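Local coordinates for protein predicted aminoglycoside phosphotransferase (Brachybacterium faecium, PDB 5UXC) that probably inactivates macrolide antibiotics by transferring a phosphate from a guanine nucleotide to the drug's 2'-hydroxyl, as a kinase-like macrolide 2'-phosphotransferase, at residues A[49-54]-A[87-92]; A[23-28]-A[35-40]. All coordinates share one frame; numbering follows the deposited sequence. Where two conformers were deposited one is given.

How the interactions relate
Both contacts belong to one antiparallel five-stranded sheet, in which strand 34-40 lies between 26-30 and 46-52, and 46-52 in turn borders 90-93. Along the chain they come in series: interaction 2 (23-28 with 35-40) closes before interaction 1 (49-54 with 87-92) opens, and their centres lie about 12 Å apart. The shared seam joins strand 34-40 of interaction 2 to strand 46-52 of interaction 1, with L49 N 2.8 Å from A37 O and L51 N 2.8 Å from R35 O, both probable hydrogen bonds. The sheet thereby brings R50 and Y92 of interaction 1 and E28, V36 and F38 of interaction 2 to the same GDP, while interaction 2 also touches azithromycin.

Interaction 1. Residues A[49-54]-A[87-92]; sequences LRLPRR and SELIAY. With GDP (guanosine-5'-diphosphate), chain C.
R50 and I90 are the tightly packed part of this antiparallel pairing (strand axes 167° apart). R50 N donates to I90 O at 2.7 Å, and I90 N returns the bond to R50 O at 3.1 Å; both N-H groups point almost straight at their acceptors. Their side chains run side by side, with CB of R50 3.9 Å from CB of I90. On the other face, L49 CD2 rests against A91 CB, and L51 CD2 meets L89 CD1 at 3.7 Å; L9 and L12 of helix 6-15 also touch L51.

The pairing is looser toward the exposed turn at S87 and E88. CA separations widen from 4.5 Å for L49 and A91 to 6.9 Å for P52 and E88, where the proline CG and CD lie against backbone oxygens. E88 turns its carboxylate to R15 instead.

The R50 chain bends at chi3 (74°), its CD meeting the edge of the Y92 ring at CE1. Beyond the bend, in the conformer given, NH1 donates to GDP O2B; NH2 reaches O3A at 3.1 Å and, weakly, O1A. This guanidinium position spans both phosphates, where its positive charge probably offsets theirs. Y92 OH donates to GDP N7 at 2.7 Å, helping to place the base; L95 N and A201 O also bond the nucleotide. Two neighbouring strands thereby contact the base and the diphosphate, in the N-terminal-lobe sheet of a kinase-like phosphotransferase.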
ATOM      1  N   LEU A  49      -6.946 -14.474  -7.753  1.00 16.45           N
ATOM      2  CA  LEU A  49      -6.556 -14.184  -9.137  1.00 17.18           C
ATOM      3  C   LEU A  49      -6.324 -12.681  -9.285  1.00 18.95           C
ATOM      4  O   LEU A  49      -7.162 -11.881  -8.842  1.00 18.61           O
ATOM      5  CB  LEU A  49      -7.656 -14.630 -10.139  1.00 18.39           C
ATOM      6  CG  LEU A  49      -8.173 -16.046  -9.919  1.00 23.45           C
ATOM      7  CD1 LEU A  49      -9.389 -16.376 -10.838  1.00 27.76           C
ATOM      8  CD2 LEU A  49      -7.032 -17.068 -10.086  1.00 23.18           C
ATOM      9  N   ARG A  50      -5.168 -12.275  -9.828  1.00 19.87           N
ATOM     10  CA  ARG A  50      -4.916 -10.888 -10.207  0.50 21.71           C
ATOM     11  C   ARG A  50      -4.881 -10.807 -11.724  1.00 30.46           C
ATOM     12  O   ARG A  50      -4.033 -11.439 -12.370  1.00 33.09           O
ATOM     13  CB  ARG A  50      -3.599 -10.372  -9.636  0.50 24.63           C
ATOM     14  CG  ARG A  50      -3.544 -10.305  -8.168  0.50 22.83           C
ATOM     15  CD  ARG A  50      -2.194  -9.718  -7.762  0.50 27.58           C
ATOM     16  NE  ARG A  50      -2.103  -8.284  -7.996  0.50 30.91           N
ATOM     17  CZ  ARG A  50      -2.716  -7.372  -7.247  0.50 35.46           C
ATOM     18  NH1 ARG A  50      -2.575  -6.084  -7.492  0.50 35.77           N
ATOM     19  NH2 ARG A  50      -3.469  -7.752  -6.239  0.50 36.58           N
ATOM     20  N   LEU A  51      -5.784 -10.034 -12.291  1.00 27.73           N
ATOM     21  CA  LEU A  51      -5.897  -9.946 -13.738  1.00 28.33           C
ATOM     22  C   LEU A  51      -5.447  -8.566 -14.179  1.00 46.07           C
ATOM     23  O   LEU A  51      -6.080  -7.560 -13.805  1.00 44.00           O
ATOM     24  CB  LEU A  51      -7.332 -10.217 -14.176  1.00 34.36           C
ATOM     25  CG  LEU A  51      -7.724 -11.585 -13.642  1.00 37.44           C
ATOM     26  CD1 LEU A  51      -9.223 -11.677 -13.507  1.00 40.52           C
ATOM     27  CD2 LEU A  51      -7.192 -12.635 -14.596  1.00 39.52           C
ATOM     28  N   PRO A  52      -4.344  -8.464 -14.922  1.00 55.11           N
ATOM     29  CA  PRO A  52      -3.867  -7.147 -15.372  1.00 50.15           C
ATOM     30  C   PRO A  52      -4.864  -6.526 -16.334  1.00 38.43           C
ATOM     31  O   PRO A  52      -5.357  -7.184 -17.248  1.00 47.00           O
ATOM     32  CB  PRO A  52      -2.537  -7.466 -16.064  1.00 60.09           C
ATOM     33  CG  PRO A  52      -2.714  -8.911 -16.535  1.00 66.32           C
ATOM     34  CD  PRO A  52      -3.546  -9.577 -15.472  1.00 57.03           C
ATOM     35  N   ARG A  53      -5.160  -5.253 -16.125  1.00 36.53           N
ATOM     36  CA  ARG A  53      -6.190  -4.599 -16.913  1.00 38.99           C
ATOM     37  C   ARG A  53      -5.666  -3.983 -18.199  1.00 42.69           C
ATOM     38  O   ARG A  53      -6.462  -3.667 -19.090  1.00 46.49           O
ATOM     39  CB  ARG A  53      -6.873  -3.525 -16.063  1.00 38.41           C
ATOM     40  CG  ARG A  53      -7.391  -4.051 -14.722  1.00 39.84           C
ATOM     41  CD  ARG A  53      -8.139  -2.983 -13.941  1.00 36.82           C
ATOM     42  NE  ARG A  53      -9.254  -2.436 -14.702  1.00 45.20           N
ATOM     43  CZ  ARG A  53      -9.686  -1.184 -14.596  1.00 48.11           C
ATOM     44  NH1 ARG A  53      -9.099  -0.339 -13.753  1.00 44.61           N
ATOM     45  NH2 ARG A  53     -10.705  -0.765 -15.344  1.00 52.19           N
ATOM     46  N   ARG A  54      -4.356  -3.784 -18.311  1.00 41.65           N
ATOM     47  CA  ARG A  54      -3.729  -3.192 -19.487  1.00 46.37           C
ATOM     48  C   ARG A  54      -2.286  -3.667 -19.541  1.00 55.81           C
ATOM     49  O   ARG A  54      -1.663  -3.862 -18.488  1.00 48.46           O
ATOM     50  CB  ARG A  54      -3.766  -1.653 -19.465  1.00 45.34           C
ATOM     51  CG  ARG A  54      -5.027  -1.049 -18.857  1.00 50.37           C
ATOM     52  CD  ARG A  54      -4.940   0.468 -18.649  1.00 47.02           C
ATOM     53  NE  ARG A  54      -4.003   0.854 -17.597  1.00 49.54           N
ATOM     54  CZ  ARG A  54      -4.207   0.625 -16.304  1.00 51.74           C
ATOM     55  NH1 ARG A  54      -5.311   0.005 -15.913  1.00 51.69           N
ATOM     56  NH2 ARG A  54      -3.306   1.009 -15.404  1.00 46.83           N
ATOM     57  N   SER A  87       2.181 -13.002 -18.100  1.00 46.54           N
ATOM     58  CA  SER A  87       1.656 -11.763 -18.656  1.00 51.08           C
ATOM     59  C   SER A  87       0.140 -11.717 -18.560  1.00 50.26           C
ATOM     60  O   SER A  87      -0.429 -10.635 -18.385  1.00 56.08           O
ATOM     61  CB  SER A  87       2.109 -11.609 -20.108  1.00 49.04           C
ATOM     62  OG  SER A  87       1.756 -12.747 -20.880  1.00 59.07           O
ATOM     63  N   GLU A  88      -0.516 -12.879 -18.609  1.00 38.78           N
ATOM     64  CA  GLU A  88      -1.966 -12.944 -18.625  1.00 34.35           C
ATOM     65  C   GLU A  88      -2.606 -13.163 -17.264  1.00 32.29           C
ATOM     66  O   GLU A  88      -3.799 -12.876 -17.119  1.00 29.12           O
ATOM     67  CB  GLU A  88      -2.432 -14.070 -19.540  1.00 37.71           C
ATOM     68  CG  GLU A  88      -1.490 -14.401 -20.671  1.00 51.01           C
ATOM     69  CD  GLU A  88      -1.967 -15.607 -21.445  1.00 61.51           C
ATOM     70  OE1 GLU A  88      -1.326 -16.682 -21.352  1.00 73.19           O
ATOM     71  OE2 GLU A  88      -2.999 -15.480 -22.133  1.00 60.64           O
ATOM     72  N   LEU A  89      -1.869 -13.653 -16.257  1.00 28.12           N
ATOM     73  CA  LEU A  89      -2.509 -14.055 -15.007  1.00 19.15           C
ATOM     74  C   LEU A  89      -1.463 -14.134 -13.900  1.00 17.52           C
ATOM     75  O   LEU A  89      -0.384 -14.700 -14.099  1.00 24.52           O
ATOM     76  CB  LEU A  89      -3.211 -15.425 -15.185  1.00 20.89           C
ATOM     77  CG  LEU A  89      -3.776 -16.076 -13.923  1.00 20.33           C
ATOM     78  CD1 LEU A  89      -4.944 -15.232 -13.360  1.00 21.03           C
ATOM     79  CD2 LEU A  89      -4.231 -17.532 -14.246  1.00 19.91           C
ATOM     80  N   ILE A  90      -1.789 -13.565 -12.753  1.00 16.53           N
ATOM     81  CA  ILE A  90      -1.115 -13.842 -11.506  1.00 15.15           C
ATOM     82  C   ILE A  90      -2.107 -14.510 -10.576  1.00 15.33           C
ATOM     83  O   ILE A  90      -3.279 -14.112 -10.514  1.00 19.09           O
ATOM     84  CB  ILE A  90      -0.589 -12.535 -10.873  1.00 17.27           C
ATOM     85  CG1 ILE A  90       0.511 -11.948 -11.750  1.00 24.49           C
ATOM     86  CG2 ILE A  90      -0.129 -12.810  -9.473  1.00 15.43           C
ATOM     87  CD1 ILE A  90       0.696 -10.420 -11.533  1.00 26.23           C
ATOM     88  N   ALA A  91      -1.646 -15.520  -9.833  1.00 14.30           N
ATOM     89  CA  ALA A  91      -2.534 -16.168  -8.883  1.00 14.17           C
ATOM     90  C   ALA A  91      -1.737 -16.654  -7.687  1.00 15.43           C
ATOM     91  O   ALA A  91      -0.607 -17.123  -7.846  1.00 13.39           O
ATOM     92  CB  ALA A  91      -3.250 -17.388  -9.536  1.00 15.33           C
ATOM     93  N   TYR A  92      -2.330 -16.582  -6.496  1.00 12.80           N
ATOM     94  CA  TYR A  92      -1.626 -16.976  -5.296  1.00 11.90           C
ATOM     95  C   TYR A  92      -2.630 -17.617  -4.365  1.00 12.17           C
ATOM     96  O   TYR A  92      -3.813 -17.261  -4.400  1.00 12.57           O
ATOM     97  CB  TYR A  92      -0.914 -15.821  -4.569  1.00 10.92           C
ATOM     98  CG  TYR A  92      -1.713 -14.575  -4.194  1.00 10.71           C
ATOM     99  CD1 TYR A  92      -1.789 -13.481  -5.069  1.00 12.48           C
ATOM    100  CD2 TYR A  92      -2.321 -14.469  -2.932  1.00 10.40           C
ATOM    101  CE1 TYR A  92      -2.455 -12.273  -4.681  1.00 10.89           C
ATOM    102  CE2 TYR A  92      -2.981 -13.290  -2.529  1.00 10.69           C
ATOM    103  CZ  TYR A  92      -3.023 -12.204  -3.416  1.00 12.96           C
ATOM    104  OH  TYR A  92      -3.646 -11.005  -3.041  1.00 12.71           O
TER
HETATM  105  PB  GDP C 302      -5.650  -4.113  -5.744  1.00 17.23           P
HETATM  106  O1B GDP C 302      -5.625  -3.037  -4.687  1.00 19.07           O
HETATM  107  O2B GDP C 302      -4.671  -3.939  -6.827  1.00 16.67           O
HETATM  108  O3B GDP C 302      -7.137  -4.111  -6.297  1.00 23.37           O
HETATM  109  O3A GDP C 302      -5.345  -5.535  -5.065  1.00 16.13           O
HETATM  110  PA  GDP C 302      -5.180  -6.055  -3.574  1.00 14.94           P
HETATM  111  O1A GDP C 302      -3.989  -6.959  -3.652  1.00 13.78           O
HETATM  112  O2A GDP C 302      -5.126  -4.916  -2.574  1.00 15.29           O
HETATM  113  O5' GDP C 302      -6.428  -6.973  -3.249  1.00 16.31           O
HETATM  114  C5' GDP C 302      -7.714  -6.339  -3.226  1.00 17.93           C
HETATM  115  C4' GDP C 302      -8.468  -6.732  -1.991  1.00 17.27           C
HETATM  116  O4' GDP C 302      -8.728  -8.131  -2.051  1.00 16.39           O
HETATM  117  C3' GDP C 302      -7.656  -6.550  -0.706  1.00 16.13           C
HETATM  118  O3' GDP C 302      -7.697  -5.221  -0.127  1.00 17.37           O
HETATM  119  C2' GDP C 302      -8.325  -7.531   0.216  1.00 12.69           C
HETATM  120  O2' GDP C 302      -9.631  -7.054   0.637  1.00 15.24           O
HETATM  121  C1' GDP C 302      -8.647  -8.685  -0.748  1.00 10.84           C
HETATM  122  N9  GDP C 302      -7.553  -9.702  -0.790  1.00 13.43           N
HETATM  123  C8  GDP C 302      -6.523  -9.754  -1.651  1.00 12.07           C
HETATM  124  N7  GDP C 302      -5.754 -10.858  -1.380  1.00 11.31           N
HETATM  125  C5  GDP C 302      -6.321 -11.471  -0.313  1.00 10.12           C
HETATM  126  C6  GDP C 302      -6.071 -12.653   0.520  1.00 13.71           C
HETATM  127  O6  GDP C 302      -5.105 -13.409   0.271  1.00 13.34           O
HETATM  128  N1  GDP C 302      -6.943 -12.943   1.517  1.00 14.25           N
HETATM  129  C2  GDP C 302      -8.026 -12.185   1.794  1.00 14.41           C
HETATM  130  N2  GDP C 302      -8.836 -12.543   2.801  1.00 14.46           N
HETATM  131  N3  GDP C 302      -8.315 -11.070   1.104  1.00 14.48           N
HETATM  132  C4  GDP C 302      -7.498 -10.680   0.074  1.00 13.86           C

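Interaction 2. Residues A[23-28]-A[35-40]; sequences GTLRTE and RVAFAR. With ZIT (azithromycin), chain G.
T24 meets R40 where the open ends of a beta hairpin, strands 26-30 and 34-40, come together in the sheet of a kinase-like fold. The T24 side chain crosses that of R40 at about a right angle. With OG1 set between its own backbone N and carbonyl carbon (chi1 68°), the hydroxyl oxygen accepts a nearly straight bond from R40 N at 2.9 Å, and is also bonded to D21 O. Azithromycin O13 donates to T24 O at 2.8 Å, and the drug's C15 and C16 lie over one face of the R40 guanidinium, whose NE is salt-bridged to D46.

L25 follows on the face of A37 and A39. Its CG packs 3.9 Å from A39 CB while CD2 reaches A37 CB, and L10 and L20 also touch the leucine.

R26 forms a hydrogen-bonded pair with F38: R26 N to F38 O is 3.1 Å, nearly collinear with the carbonyl, and F38 N to R26 O is 3.0 Å. A bend at chi2 (-79°) folds the arginine back, so that NH2, and more weakly NE, donate to G23 O, while CG touches azithromycin C23.

T27 lies in a non-hydrogen-bonded pair with A37. Its OG1 shares a water with R35 NH1, weakly on the arginine side; R35 NH2 has its salt bridge with D5.

E28 closes the series. Its N donates to V36 O, and its CB stands over the centre of the F38 ring, on a residue that touches both GDP and azithromycin. The carboxylate plane is only 15° from that of the ring, and E28 CG makes an off-centre CH-pi contact, 4.2 Å from the F38 ring centroid.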
ATOM      1  N   GLY A  23     -18.294 -21.825 -10.258  0.52 29.08           N
ATOM      2  CA  GLY A  23     -19.319 -21.233  -9.430  0.52 33.24           C
ATOM      3  C   GLY A  23     -18.743 -20.330  -8.363  0.52 30.51           C
ATOM      4  O   GLY A  23     -19.362 -19.315  -7.996  0.52 29.48           O
ATOM      5  N   THR A  24     -17.544 -20.674  -7.866  1.00 27.57           N
ATOM      6  CA  THR A  24     -16.932 -19.961  -6.744  1.00 25.55           C
ATOM      7  C   THR A  24     -16.193 -18.711  -7.170  1.00 24.37           C
ATOM      8  O   THR A  24     -15.746 -17.946  -6.295  1.00 26.85           O
ATOM      9  CB  THR A  24     -15.961 -20.905  -6.014  1.00 23.69           C
ATOM     10  OG1 THR A  24     -14.843 -21.189  -6.890  1.00 22.47           O
ATOM     11  CG2 THR A  24     -16.668 -22.228  -5.658  1.00 28.05           C
ATOM     12  N   LEU A  25     -16.010 -18.481  -8.474  1.00 27.59           N
ATOM     13  CA  LEU A  25     -15.157 -17.395  -8.960  1.00 27.23           C
ATOM     14  C   LEU A  25     -15.946 -16.088  -8.910  1.00 35.10           C
ATOM     15  O   LEU A  25     -16.922 -15.924  -9.656  1.00 33.55           O
ATOM     16  CB  LEU A  25     -14.660 -17.676 -10.380  1.00 26.51           C
ATOM     17  CG  LEU A  25     -13.395 -16.955 -10.883  1.00 32.42           C
ATOM     18  CD1 LEU A  25     -12.782 -17.701 -12.085  1.00 46.06           C
ATOM     19  CD2 LEU A  25     -13.684 -15.526 -11.275  1.00 41.93           C
ATOM     20  N   ARG A  26     -15.540 -15.155  -8.022  1.00 24.75           N
ATOM     21  CA  ARG A  26     -16.264 -13.888  -7.929  1.00 26.30           C
ATOM     22  C   ARG A  26     -15.283 -12.737  -7.823  1.00 25.54           C
ATOM     23  O   ARG A  26     -14.315 -12.821  -7.064  1.00 23.90           O
ATOM     24  CB  ARG A  26     -17.190 -13.861  -6.715  1.00 31.99           C
ATOM     25  CG  ARG A  26     -18.012 -15.149  -6.573  1.00 31.26           C
ATOM     26  CD  ARG A  26     -19.205 -15.176  -7.520  1.00 44.24           C
ATOM     27  NE  ARG A  26     -19.848 -16.502  -7.531  1.00 42.08           N
ATOM     28  CZ  ARG A  26     -20.843 -16.852  -6.717  1.00 45.38           C
ATOM     29  NH1 ARG A  26     -21.313 -15.959  -5.838  1.00 40.18           N
ATOM     30  NH2 ARG A  26     -21.379 -18.069  -6.780  1.00 37.15           N
ATOM     31  N   THR A  27     -15.613 -11.657  -8.525  1.00 27.07           N
ATOM     32  CA  THR A  27     -14.753 -10.482  -8.490  1.00 31.51           C
ATOM     33  C   THR A  27     -14.820  -9.846  -7.104  1.00 26.73           C
ATOM     34  O   THR A  27     -15.917  -9.602  -6.579  1.00 28.25           O
ATOM     35  CB  THR A  27     -15.185  -9.483  -9.565  1.00 36.48           C
ATOM     36  OG1 THR A  27     -14.932 -10.044 -10.862  1.00 39.07           O
ATOM     37  CG2 THR A  27     -14.438  -8.154  -9.421  1.00 31.57           C
ATOM     38  N   GLU A  28     -13.655  -9.599  -6.501  1.00 26.56           N
ATOM     39  CA  GLU A  28     -13.585  -8.978  -5.182  1.00 25.74           C
ATOM     40  C   GLU A  28     -13.378  -7.466  -5.252  1.00 26.55           C
ATOM     41  O   GLU A  28     -14.020  -6.687  -4.508  1.00 33.28           O
ATOM     42  CB  GLU A  28     -12.460  -9.640  -4.366  1.00 23.28           C
ATOM     43  CG  GLU A  28     -12.274  -9.091  -2.919  1.00 30.88           C
ATOM     44  CD  GLU A  28     -13.510  -9.292  -2.040  1.00 32.18           C
ATOM     45  OE1 GLU A  28     -14.389 -10.124  -2.396  1.00 32.24           O
ATOM     46  OE2 GLU A  28     -13.607  -8.595  -0.994  1.00 27.74           O
ATOM     47  N   ARG A  35      -7.678  -6.321 -11.755  1.00 26.33           N
ATOM     48  CA  ARG A  35      -8.939  -6.853 -11.276  1.00 26.21           C
ATOM     49  C   ARG A  35      -8.592  -8.054 -10.394  1.00 29.24           C
ATOM     50  O   ARG A  35      -7.813  -8.924 -10.801  1.00 24.79           O
ATOM     51  CB  ARG A  35      -9.829  -7.246 -12.454  1.00 31.61           C
ATOM     52  CG  ARG A  35     -10.991  -8.146 -12.103  1.00 30.44           C
ATOM     53  CD  ARG A  35     -12.034  -8.139 -13.244  1.00 34.46           C
ATOM     54  NE  ARG A  35     -11.509  -8.680 -14.494  1.00 39.31           N
ATOM     55  CZ  ARG A  35     -12.191  -9.514 -15.291  1.00 43.45           C
ATOM     56  NH1 ARG A  35     -13.429  -9.875 -14.976  1.00 37.77           N
ATOM     57  NH2 ARG A  35     -11.657  -9.963 -16.426  1.00 35.76           N
ATOM     58  N   VAL A  36      -9.139  -8.097  -9.185  1.00 23.37           N
ATOM     59  CA  VAL A  36      -8.820  -9.140  -8.210  1.00 21.51           C
ATOM     60  C   VAL A  36     -10.071  -9.965  -7.969  1.00 24.56           C
ATOM     61  O   VAL A  36     -11.145  -9.399  -7.766  1.00 23.14           O
ATOM     62  CB  VAL A  36      -8.316  -8.523  -6.891  1.00 21.37           C
ATOM     63  CG1 VAL A  36      -8.017  -9.638  -5.881  1.00 22.41           C
ATOM     64  CG2 VAL A  36      -7.050  -7.752  -7.161  1.00 23.05           C
ATOM     65  N   ALA A  37      -9.941 -11.309  -8.045  1.00 20.64           N
ATOM     66  CA  ALA A  37     -11.048 -12.255  -7.871  1.00 22.10           C
ATOM     67  C   ALA A  37     -10.632 -13.357  -6.902  1.00 23.07           C
ATOM     68  O   ALA A  37      -9.431 -13.636  -6.737  1.00 18.19           O
ATOM     69  CB  ALA A  37     -11.462 -12.901  -9.203  1.00 22.56           C
ATOM     70  N   PHE A  38     -11.625 -13.945  -6.217  1.00 19.91           N
ATOM     71  CA  PHE A  38     -11.388 -15.107  -5.358  1.00 18.95           C
ATOM     72  C   PHE A  38     -11.932 -16.336  -6.079  1.00 19.27           C
ATOM     73  O   PHE A  38     -12.946 -16.231  -6.770  1.00 23.66           O
ATOM     74  CB  PHE A  38     -12.132 -15.007  -4.026  1.00 19.60           C
ATOM     75  CG  PHE A  38     -11.598 -13.968  -3.078  1.00 20.14           C
ATOM     76  CD1 PHE A  38     -10.310 -13.571  -3.146  1.00 18.91           C
ATOM     77  CD2 PHE A  38     -12.440 -13.415  -2.120  1.00 24.11           C
ATOM     78  CE1 PHE A  38      -9.834 -12.611  -2.219  1.00 19.20           C
ATOM     79  CE2 PHE A  38     -11.995 -12.472  -1.228  1.00 23.61           C
ATOM     80  CZ  PHE A  38     -10.703 -12.091  -1.270  1.00 19.82           C
ATOM     81  N   ALA A  39     -11.318 -17.506  -5.878  1.00 18.33           N
ATOM     82  CA  ALA A  39     -11.965 -18.707  -6.432  1.00 19.49           C
ATOM     83  C   ALA A  39     -11.447 -19.925  -5.689  1.00 18.63           C
ATOM     84  O   ALA A  39     -10.356 -19.889  -5.117  1.00 18.17           O
ATOM     85  CB  ALA A  39     -11.699 -18.874  -7.932  1.00 20.33           C
ATOM     86  N   ARG A  40     -12.241 -20.986  -5.668  1.00 19.11           N
ATOM     87  CA  ARG A  40     -11.798 -22.264  -5.105  1.00 18.77           C
ATOM     88  C   ARG A  40     -11.450 -23.269  -6.202  1.00 22.20           C
ATOM     89  O   ARG A  40     -12.161 -23.390  -7.201  1.00 19.97           O
ATOM     90  CB  ARG A  40     -12.884 -22.848  -4.194  1.00 20.00           C
ATOM     91  CG  ARG A  40     -12.449 -24.060  -3.375  1.00 22.05           C
ATOM     92  CD  ARG A  40     -13.468 -24.310  -2.224  1.00 21.36           C
ATOM     93  NE  ARG A  40     -13.383 -23.224  -1.245  1.00 31.28           N
ATOM     94  CZ  ARG A  40     -14.348 -22.361  -0.928  1.00 49.20           C
ATOM     95  NH1 ARG A  40     -15.560 -22.434  -1.490  1.00 55.88           N
ATOM     96  NH2 ARG A  40     -14.087 -21.418  -0.022  1.00 43.24           N
TER
HETATM   97  C1  ZIT G 306     -13.958 -16.909  -0.035  1.00 21.25           C
HETATM   98  C2  ZIT G 306     -13.588 -15.614   0.753  1.00 27.81           C
HETATM   99  C3  ZIT G 306     -14.462 -15.630   1.977  1.00 27.91           C
HETATM  100  C4  ZIT G 306     -15.528 -14.536   1.751  1.00 27.04           C
HETATM  101  C5  ZIT G 306     -16.600 -14.795   2.840  1.00 45.31           C
HETATM  102  C6  ZIT G 306     -17.987 -15.061   2.244  1.00 40.87           C
HETATM  103  C7  ZIT G 306     -18.418 -14.044   1.160  1.00 38.60           C
HETATM  104  C8  ZIT G 306     -19.809 -14.459   0.536  1.00 46.02           C
HETATM  105  C9  ZIT G 306     -19.766 -15.620  -0.539  1.00 49.27           C
HETATM  106  N10 ZIT G 306     -18.642 -15.514  -1.617  1.00 62.29           N
HETATM  107  C11 ZIT G 306     -18.305 -16.739  -2.303  1.00 53.47           C
HETATM  108  C12 ZIT G 306     -17.034 -17.333  -1.729  1.00 37.50           C
HETATM  109  C13 ZIT G 306     -15.982 -17.569  -2.806  1.00 31.40           C
HETATM  110  C14 ZIT G 306     -14.683 -17.922  -2.100  1.00 30.95           C
HETATM  111  C15 ZIT G 306     -13.594 -18.343  -3.064  1.00 24.44           C
HETATM  112  C16 ZIT G 306     -12.371 -18.823  -2.214  1.00 22.76           C
HETATM  113  C17 ZIT G 306     -12.104 -15.581   0.968  1.00 32.57           C
HETATM  114  C18 ZIT G 306     -14.848 -13.194   1.776  1.00 32.70           C
HETATM  115  C19 ZIT G 306     -19.115 -15.207   3.282  1.00 40.76           C
HETATM  116  C20 ZIT G 306     -20.478 -13.254   0.041  1.00 42.08           C
HETATM  117  C21 ZIT G 306     -19.026 -14.591  -2.685  1.00 70.33           C
HETATM  118  C22 ZIT G 306     -19.416 -17.759  -2.264  1.00 61.96           C
HETATM  119  C23 ZIT G 306     -15.805 -16.306  -3.644  1.00 22.45           C
HETATM  120  O1  ZIT G 306     -14.046 -17.986   0.516  1.00 32.61           O
HETATM  121  O6  ZIT G 306     -17.818 -16.329   1.633  1.00 41.45           O
HETATM  122  O12 ZIT G 306     -17.313 -18.561  -1.122  1.00 40.24           O
HETATM  123  O13 ZIT G 306     -16.403 -18.653  -3.670  1.00 27.13           O
HETATM  124  O14 ZIT G 306     -14.227 -16.708  -1.486  1.00 27.70           O
HETATM  125  C1A ZIT G 306     -17.076 -12.924   4.517  1.00 61.18           C
HETATM  126  C2A ZIT G 306     -16.537 -12.759   5.923  1.00 58.65           C
HETATM  127  C3A ZIT G 306     -16.600 -11.368   6.456  1.00 68.63           C
HETATM  128  C4A ZIT G 306     -16.036 -10.439   5.470  1.00 72.27           C
HETATM  129  C5A ZIT G 306     -16.880 -10.488   4.210  1.00 75.79           C
HETATM  130  C6A ZIT G 306     -16.422  -9.493   3.230  1.00 75.53           C
HETATM  131  C7A ZIT G 306     -15.381  -9.911   7.967  1.00 66.87           C
HETATM  132  C8A ZIT G 306     -16.778 -11.582   8.883  1.00 75.24           C
HETATM  133  O1A ZIT G 306     -16.380 -14.039   4.045  1.00 62.66           O
HETATM  134  O2A ZIT G 306     -17.238 -13.678   6.769  1.00 52.09           O
HETATM  135  N3A ZIT G 306     -15.880 -11.250   7.763  1.00 73.12           N
HETATM  136  O5A ZIT G 306     -16.824 -11.820   3.589  1.00 73.13           O
HETATM  137  C1B ZIT G 306     -13.341 -16.537   3.919  1.00 30.64           C
HETATM  138  C2B ZIT G 306     -12.206 -16.199   4.836  1.00 30.27           C
HETATM  139  C3B ZIT G 306     -12.630 -15.498   6.089  1.00 30.71           C
HETATM  140  C4B ZIT G 306     -13.775 -16.206   6.741  1.00 40.19           C
HETATM  141  C5B ZIT G 306     -14.936 -16.345   5.792  1.00 45.34           C
HETATM  142  C6B ZIT G 306     -16.074 -17.083   6.458  1.00 48.09           C
HETATM  143  C7B ZIT G 306     -11.436 -15.389   7.116  1.00 23.63           C
HETATM  144  C8B ZIT G 306     -12.130 -13.260   5.230  1.00 30.91           C
HETATM  145  O1B ZIT G 306     -13.727 -15.395   3.198  1.00 27.35           O
HETATM  146  O3B ZIT G 306     -13.067 -14.180   5.759  1.00 31.61           O
HETATM  147  O4B ZIT G 306     -14.233 -15.461   7.893  1.00 35.65           O
HETATM  148  O5B ZIT G 306     -14.547 -17.094   4.598  1.00 35.99           O
HETATM  149  O   HOH W   1     -15.898  -8.421 -13.218  1.00 31.48           O